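Side-chain contacts in uncharacterized protein (PDB 6R1J), which is AhlC, a component of AHL, the tripartite alpha-pore-forming toxin of Aeromonas hydrophila, and probably acts in forming pores in target membranes: residues Lys82-Leu87 against Leu249-Ala254; Tyr154-Gly159 against Pro164-Leu169. The protein carries 3 engineered substitutions. All coordinates share one frame; numbering follows the deposited sequence.

Overall arrangement
The two contacts lie at far ends of a long, almost wholly helical chain, on opposite sides of its centre: their centres are 103 Å apart and their nearest atoms about 88 Å. Helix 78-157 takes part in both, entering interaction 1 near its start and interaction 2 near its finish. Both segments of interaction 2 fall, in sequence, between the two segments of interaction 1, whose second partner, helix 244-264, follows helix 163-236. Interaction 2 closes a hairpin in what is probably the head; interaction 1 ties together helices of the opposite end. In the assembly, the interaction 2 end of the second subunit lies against the interaction 1 end of this chain: its Thr156 and Leu166 pack on residues of segment 249-254.

Interaction 1 of 2, residues Lys82-Leu87 against Leu249-Ala254; sequences KAFVDL and LFFTAA
Phe84 and Phe251 join two helical segments that run in roughly the same direction, 82-87 on helix 78-157 and 249-254 on helix 244-264. The backbones stay well apart: the nearest CA atoms, those of Val85 and Phe251, are 10.1 Å from each other, and two rings bridge the gap. Both residues direct their CB atoms at the partner helix. Different first torsions send the two rings into this gap, CG of Phe84 lying anti to the backbone N (chi1 179°) and CG of Phe251 anti to the carbonyl carbon (chi1 -74°).

The setting is a helical bundle in which helix 28-70 lies against the pair: Gln65 and Gln69 touch Phe84, and Leu66 touches Phe251. Within it, the CD2-CE2 bond of Phe84 meets the CE1-CZ bond of Phe251. Phe84 CE2 comes to 3.5 Å from Phe251 CE1, and Phe84 CD2 lies 3.8 Å from Phe251 CZ. The planes are turned 82° against each other with centroids 5.5 Å apart. Phe251 CE1 arrives at the edge of the Phe84 ring, near its plane, but Phe84 CE2 reaches the Phe251 ring obliquely. The small buried surface, 91 Å² over both segments, fits a junction made by a single aromatic pair.

Next to the rings, Val85 packs on Val235 and Ala236 of helix 163-236, and Lys82 NZ hydrogen-bonds to Ala236 O, fastening the segment to the last residue of that helix. Segment 249-254 also meets the second subunit: Leu249 and Phe250 pack on its engineered Thr156, and Thr252 on its Leu166.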
ATOM      1  N   LYS A  82     -35.617 -29.312 -37.079  1.00 65.80           N
ATOM      2  CA  LYS A  82     -34.910 -30.323 -36.249  1.00 57.68           C
ATOM      3  C   LYS A  82     -33.517 -30.567 -36.826  1.00 49.26           C
ATOM      4  O   LYS A  82     -32.572 -30.486 -36.041  1.00 60.86           O
ATOM      5  CB  LYS A  82     -35.757 -31.589 -36.061  1.00 77.12           C
ATOM      6  CG  LYS A  82     -37.076 -31.379 -35.314  1.00 83.34           C
ATOM      7  CD  LYS A  82     -36.974 -30.569 -34.018  1.00 95.98           C
ATOM      8  CE  LYS A  82     -38.320 -30.168 -33.441  1.00 99.00           C
ATOM      9  NZ  LYS A  82     -39.021 -31.308 -32.806  1.00 99.45           N
ATOM     10  N   ALA A  83     -33.364 -30.828 -38.125  1.00 48.04           N
ATOM     11  CA  ALA A  83     -32.040 -31.018 -38.771  1.00 53.36           C
ATOM     12  C   ALA A  83     -31.095 -29.835 -38.466  1.00 55.06           C
ATOM     13  O   ALA A  83     -29.877 -30.074 -38.299  1.00 49.94           O
ATOM     14  CB  ALA A  83     -32.199 -31.171 -40.251  1.00 55.26           C
ATOM     15  N   PHE A  84     -31.619 -28.603 -38.488  1.00 52.34           N
ATOM     16  CA  PHE A  84     -30.859 -27.338 -38.239  1.00 47.05           C
ATOM     17  C   PHE A  84     -30.442 -27.310 -36.757  1.00 46.84           C
ATOM     18  O   PHE A  84     -29.223 -27.184 -36.484  1.00 47.97           O
ATOM     19  CB  PHE A  84     -31.701 -26.095 -38.589  1.00 46.42           C
ATOM     20  CG  PHE A  84     -30.989 -24.784 -38.342  1.00 42.23           C
ATOM     21  CD1 PHE A  84     -29.921 -24.411 -39.138  1.00 45.51           C
ATOM     22  CD2 PHE A  84     -31.345 -23.969 -37.281  1.00 42.78           C
ATOM     23  CE1 PHE A  84     -29.241 -23.230 -38.892  1.00 47.07           C
ATOM     24  CE2 PHE A  84     -30.659 -22.789 -37.028  1.00 44.74           C
ATOM     25  CZ  PHE A  84     -29.619 -22.419 -37.848  1.00 43.04           C
ATOM     26  N   VAL A  85     -31.430 -27.448 -35.856  1.00 42.18           N
ATOM     27  CA  VAL A  85     -31.233 -27.495 -34.383  1.00 56.38           C
ATOM     28  C   VAL A  85     -30.159 -28.545 -34.096  1.00 56.19           C
ATOM     29  O   VAL A  85     -29.186 -28.210 -33.359  1.00 50.93           O
ATOM     30  CB  VAL A  85     -32.548 -27.752 -33.627  1.00 57.55           C
ATOM     31  CG1 VAL A  85     -32.306 -28.049 -32.163  1.00 59.73           C
ATOM     32  CG2 VAL A  85     -33.516 -26.582 -33.779  1.00 62.46           C
ATOM     33  N   ASP A  86     -30.270 -29.724 -34.721  1.00 52.80           N
ATOM     34  CA  ASP A  86     -29.285 -30.820 -34.538  1.00 52.87           C
ATOM     35  C   ASP A  86     -27.917 -30.332 -34.990  1.00 52.58           C
ATOM     36  O   ASP A  86     -26.947 -30.574 -34.270  1.00 53.16           O
ATOM     37  CB  ASP A  86     -29.592 -32.083 -35.348  1.00 59.28           C
ATOM     38  CG  ASP A  86     -30.711 -32.961 -34.816  1.00 62.12           C
ATOM     39  OD1 ASP A  86     -31.207 -32.670 -33.709  1.00 58.85           O
ATOM     40  OD2 ASP A  86     -31.068 -33.951 -35.526  1.00 69.67           O
ATOM     41  N   LEU A  87     -27.821 -29.751 -36.182  1.00 46.15           N
ATOM     42  CA  LEU A  87     -26.521 -29.285 -36.714  1.00 48.33           C
ATOM     43  C   LEU A  87     -25.893 -28.227 -35.760  1.00 46.48           C
ATOM     44  O   LEU A  87     -24.668 -28.300 -35.482  1.00 44.08           O
ATOM     45  CB  LEU A  87     -26.758 -28.709 -38.104  1.00 51.86           C
ATOM     46  CG  LEU A  87     -25.525 -28.082 -38.741  1.00 51.90           C
ATOM     47  CD1 LEU A  87     -24.526 -29.166 -39.120  1.00 58.59           C
ATOM     48  CD2 LEU A  87     -25.909 -27.217 -39.933  1.00 61.54           C
ATOM     49  N   LEU A 249     -39.130 -16.627 -32.530  1.00 40.33           N
ATOM     50  CA  LEU A 249     -38.812 -16.031 -31.207  1.00 39.29           C
ATOM     51  C   LEU A 249     -37.459 -16.543 -30.711  1.00 38.75           C
ATOM     52  O   LEU A 249     -36.618 -15.693 -30.363  1.00 37.91           O
ATOM     53  CB  LEU A 249     -39.903 -16.360 -30.195  1.00 42.99           C
ATOM     54  CG  LEU A 249     -39.717 -15.748 -28.807  1.00 44.47           C
ATOM     55  CD1 LEU A 249     -40.150 -14.286 -28.804  1.00 45.48           C
ATOM     56  CD2 LEU A 249     -40.495 -16.543 -27.773  1.00 47.26           C
ATOM     57  N   PHE A 250     -37.242 -17.862 -30.725  1.00 36.47           N
ATOM     58  CA  PHE A 250     -36.013 -18.494 -30.195  1.00 36.33           C
ATOM     59  C   PHE A 250     -34.846 -18.240 -31.145  1.00 38.97           C
ATOM     60  O   PHE A 250     -33.719 -18.087 -30.654  1.00 37.75           O
ATOM     61  CB  PHE A 250     -36.293 -19.953 -29.830  1.00 39.87           C
ATOM     62  CG  PHE A 250     -37.214 -20.034 -28.630  1.00 40.09           C
ATOM     63  CD1 PHE A 250     -36.792 -19.551 -27.398  1.00 41.84           C
ATOM     64  CD2 PHE A 250     -38.485 -20.571 -28.719  1.00 43.44           C
ATOM     65  CE1 PHE A 250     -37.625 -19.583 -26.287  1.00 48.88           C
ATOM     66  CE2 PHE A 250     -39.322 -20.590 -27.610  1.00 49.17           C
ATOM     67  CZ  PHE A 250     -38.895 -20.090 -26.400  1.00 44.52           C
ATOM     68  N   PHE A 251     -35.082 -18.149 -32.457  1.00 36.22           N
ATOM     69  CA  PHE A 251     -33.972 -17.807 -33.363  1.00 36.84           C
ATOM     70  C   PHE A 251     -33.537 -16.376 -33.041  1.00 30.07           C
ATOM     71  O   PHE A 251     -32.342 -16.154 -33.055  1.00 34.36           O
ATOM     72  CB  PHE A 251     -34.320 -18.006 -34.839  1.00 42.29           C
ATOM     73  CG  PHE A 251     -34.374 -19.445 -35.292  1.00 47.15           C
ATOM     74  CD1 PHE A 251     -33.488 -20.393 -34.800  1.00 43.84           C
ATOM     75  CD2 PHE A 251     -35.290 -19.845 -36.261  1.00 45.75           C
ATOM     76  CE1 PHE A 251     -33.518 -21.698 -35.265  1.00 50.36           C
ATOM     77  CE2 PHE A 251     -35.314 -21.154 -36.716  1.00 39.88           C
ATOM     78  CZ  PHE A 251     -34.414 -22.066 -36.237  1.00 49.49           C
ATOM     79  N   THR A 252     -34.477 -15.461 -32.825  1.00 32.58           N
ATOM     80  CA  THR A 252     -34.188 -14.033 -32.569  1.00 33.90           C
ATOM     81  C   THR A 252     -33.394 -13.929 -31.246  1.00 40.26           C
ATOM     82  O   THR A 252     -32.366 -13.197 -31.219  1.00 34.09           O
ATOM     83  CB  THR A 252     -35.472 -13.205 -32.610  1.00 36.28           C
ATOM     84  OG1 THR A 252     -36.068 -13.377 -33.904  1.00 35.29           O
ATOM     85  CG2 THR A 252     -35.211 -11.741 -32.342  1.00 35.36           C
ATOM     86  N   ALA A 253     -33.828 -14.650 -30.192  1.00 32.87           N
ATOM     87  CA  ALA A 253     -33.133 -14.706 -28.886  1.00 32.47           C
ATOM     88  C   ALA A 253     -31.742 -15.276 -29.103  1.00 31.40           C
ATOM     89  O   ALA A 253     -30.763 -14.652 -28.595  1.00 36.94           O
ATOM     90  CB  ALA A 253     -33.934 -15.517 -27.862  1.00 39.54           C
ATOM     91  N   ALA A 254     -31.608 -16.397 -29.827  1.00 34.75           N
ATOM     92  CA  ALA A 254     -30.290 -17.013 -30.095  1.00 31.36           C
ATOM     93  C   ALA A 254     -29.376 -15.998 -30.802  1.00 36.85           C
ATOM     94  O   ALA A 254     -28.145 -15.945 -30.524  1.00 32.42           O
ATOM     95  CB  ALA A 254     -30.423 -18.211 -30.946  1.00 29.94           C
TER

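Interaction 2 of 2, residues Tyr154-Gly159 against Pro164-Leu169; sequences YLTGLG and PGLIAL. Engineered in segment 154-159: Thr156 (natural residue Leu).
Leu155 and Leu166 face each other across an antiparallel helical hairpin, their CA atoms 6.4 Å apart, with the end of helix 78-157 on one side and the first turns of helix 163-236 on the other. The contact is apolar and asymmetric. Leu166 applies its branched end to the base of Leu155: Leu166 CD2 is 3.5 Å from Leu155 CB, and Leu166 CG stands 3.7 Å from the same atom. Leu155 in turn extends past this branch, since its CG lies anti to the carbonyl carbon (chi1 -67°) and its chain continues extended to CD1 (chi2 176°). That methyl lands on the main chain of the partner helix, with Leu155 CD1 3.7 Å from Gly165 C; glycine offers only backbone there, and the methyl packs directly on the peptide group.

Engineered Thr156, a leucine in the natural protein, adds a lighter contact at the margin. Its side chain crosses that of Leu166 at about a right angle, and Thr156 OG1 is 3.9 Å from Leu166 CD2. This is van der Waals contact with a methyl; the polar demand of the hydroxyl is met by its hydrogen bond to Lys152 O, one turn back in its own helix.

The segments bury 193 Å² between them, and none of the four touching residues is fully buried, so the contact lies at the surface of the molecule. Within this alpha-alpha hairpin the pairing of the two helices continues away from the connecting loop, where Leu169 of helix 163-236 packs on Leu148, Lys151 and Lys152 of helix 78-157.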
ATOM      1  N   TYR A 154      35.629   6.629  33.149  1.00102.34           N
ATOM      2  CA  TYR A 154      35.967   6.436  34.583  1.00 97.18           C
ATOM      3  C   TYR A 154      37.411   5.947  34.781  1.00 97.17           C
ATOM      4  O   TYR A 154      38.157   6.682  35.458  1.00112.19           O
ATOM      5  CB  TYR A 154      34.973   5.466  35.222  1.00 96.89           C
ATOM      6  CG  TYR A 154      35.352   5.083  36.623  1.00104.83           C
ATOM      7  CD1 TYR A 154      35.574   3.763  36.968  1.00106.76           C
ATOM      8  CD2 TYR A 154      35.565   6.061  37.580  1.00114.21           C
ATOM      9  CE1 TYR A 154      35.937   3.416  38.256  1.00119.11           C
ATOM     10  CE2 TYR A 154      35.935   5.733  38.871  1.00119.76           C
ATOM     11  CZ  TYR A 154      36.121   4.404  39.209  1.00124.62           C
ATOM     12  OH  TYR A 154      36.490   4.072  40.478  1.00130.34           O
ATOM     13  N   LEU A 155      37.780   4.766  34.254  1.00 86.68           N
ATOM     14  CA  LEU A 155      39.145   4.156  34.377  1.00 85.84           C
ATOM     15  C   LEU A 155      40.220   5.051  33.715  1.00 83.78           C
ATOM     16  O   LEU A 155      41.362   5.076  34.252  1.00 85.72           O
ATOM     17  CB  LEU A 155      39.153   2.737  33.785  1.00 82.36           C
ATOM     18  CG  LEU A 155      38.329   1.670  34.514  1.00 81.89           C
ATOM     19  CD1 LEU A 155      38.351   0.348  33.748  1.00 73.53           C
ATOM     20  CD2 LEU A 155      38.825   1.465  35.936  1.00 82.54           C
ATOM     21  N   THR A 156      39.921   5.731  32.587  1.00 80.96           N
ATOM     22  CA  THR A 156      40.837   6.719  31.931  1.00 82.21           C
ATOM     23  C   THR A 156      41.020   7.877  32.931  1.00 87.04           C
ATOM     24  O   THR A 156      42.117   8.480  32.942  1.00 81.56           O
ATOM     25  CB  THR A 156      40.358   7.160  30.528  1.00 88.82           C
ATOM     26  OG1 THR A 156      40.416   6.085  29.582  1.00 80.03           O
ATOM     27  CG2 THR A 156      41.173   8.286  29.923  1.00 85.53           C
ATOM     28  N   GLY A 157      39.995   8.127  33.767  1.00100.26           N
ATOM     29  CA  GLY A 157      39.948   9.148  34.837  1.00103.88           C
ATOM     30  C   GLY A 157      40.829   8.802  36.034  1.00106.47           C
ATOM     31  O   GLY A 157      41.250   9.756  36.723  1.00112.61           O
ATOM     32  N   LEU A 158      41.065   7.505  36.307  1.00104.77           N
ATOM     33  CA  LEU A 158      41.983   7.001  37.378  1.00100.54           C
ATOM     34  C   LEU A 158      43.430   7.234  36.914  1.00100.58           C
ATOM     35  O   LEU A 158      43.618   7.717  35.775  1.00103.33           O
ATOM     36  CB  LEU A 158      41.734   5.509  37.661  1.00 96.79           C
ATOM     37  CG  LEU A 158      40.574   5.147  38.592  1.00 93.72           C
ATOM     38  CD1 LEU A 158      39.274   5.784  38.137  1.00 97.65           C
ATOM     39  CD2 LEU A 158      40.411   3.635  38.692  1.00 89.08           C
ATOM     40  N   GLY A 159      44.423   6.914  37.748  1.00 93.77           N
ATOM     41  CA  GLY A 159      45.846   7.070  37.391  1.00 99.19           C
ATOM     42  C   GLY A 159      46.395   5.815  36.731  1.00102.14           C
ATOM     43  O   GLY A 159      45.729   5.279  35.818  1.00 96.52           O
ATOM     44  N   PRO A 164      45.558  -1.603  34.175  1.00 70.78           N
ATOM     45  CA  PRO A 164      45.106  -2.999  34.108  1.00 69.75           C
ATOM     46  C   PRO A 164      43.636  -3.185  33.674  1.00 72.41           C
ATOM     47  O   PRO A 164      43.406  -3.957  32.745  1.00 66.61           O
ATOM     48  CB  PRO A 164      45.338  -3.497  35.547  1.00 72.87           C
ATOM     49  CG  PRO A 164      46.553  -2.712  36.009  1.00 71.85           C
ATOM     50  CD  PRO A 164      46.370  -1.341  35.378  1.00 71.16           C
ATOM     51  N   GLY A 165      42.690  -2.489  34.326  1.00 60.39           N
ATOM     52  CA  GLY A 165      41.237  -2.530  34.031  1.00 57.65           C
ATOM     53  C   GLY A 165      40.912  -2.081  32.607  1.00 58.04           C
ATOM     54  O   GLY A 165      40.007  -2.689  31.999  1.00 60.51           O
ATOM     55  N   LEU A 166      41.630  -1.066  32.094  1.00 54.32           N
ATOM     56  CA  LEU A 166      41.496  -0.504  30.713  1.00 57.39           C
ATOM     57  C   LEU A 166      41.936  -1.507  29.644  1.00 58.38           C
ATOM     58  O   LEU A 166      41.287  -1.530  28.575  1.00 48.61           O
ATOM     59  CB  LEU A 166      42.331   0.772  30.571  1.00 62.37           C
ATOM     60  CG  LEU A 166      41.706   2.036  31.156  1.00 70.93           C
ATOM     61  CD1 LEU A 166      42.654   3.228  31.008  1.00 70.65           C
ATOM     62  CD2 LEU A 166      40.357   2.318  30.486  1.00 66.83           C
ATOM     63  N   ILE A 167      43.046  -2.224  29.880  1.00 58.41           N
ATOM     64  CA  ILE A 167      43.601  -3.274  28.958  1.00 64.88           C
ATOM     65  C   ILE A 167      42.527  -4.368  28.776  1.00 61.55           C
ATOM     66  O   ILE A 167      42.360  -4.828  27.616  1.00 72.96           O
ATOM     67  CB  ILE A 167      44.987  -3.771  29.456  1.00 63.01           C
ATOM     68  CG1 ILE A 167      46.040  -2.652  29.376  1.00 63.32           C
ATOM     69  CG2 ILE A 167      45.460  -5.000  28.695  1.00 63.03           C
ATOM     70  CD1 ILE A 167      47.209  -2.797  30.336  1.00 64.15           C
ATOM     71  N   ALA A 168      41.788  -4.714  29.850  1.00 59.28           N
ATOM     72  CA  ALA A 168      40.658  -5.674  29.856  1.00 64.31           C
ATOM     73  C   ALA A 168      39.461  -5.109  29.077  1.00 68.75           C
ATOM     74  O   ALA A 168      39.071  -5.728  28.072  1.00 67.61           O
ATOM     75  CB  ALA A 168      40.250  -6.025  31.269  1.00 61.32           C
ATOM     76  N   LEU A 169      38.895  -3.988  29.544  1.00 68.08           N
ATOM     77  CA  LEU A 169      37.713  -3.297  28.945  1.00 64.70           C
ATOM     78  C   LEU A 169      37.864  -3.150  27.421  1.00 60.53           C
ATOM     79  O   LEU A 169      36.838  -3.245  26.742  1.00 55.74           O
ATOM     80  CB  LEU A 169      37.557  -1.920  29.589  1.00 64.66           C
ATOM     81  CG  LEU A 169      36.220  -1.239  29.341  1.00 64.39           C
ATOM     82  CD1 LEU A 169      35.125  -1.951  30.110  1.00 68.39           C
ATOM     83  CD2 LEU A 169      36.290   0.223  29.743  1.00 69.81           C
TER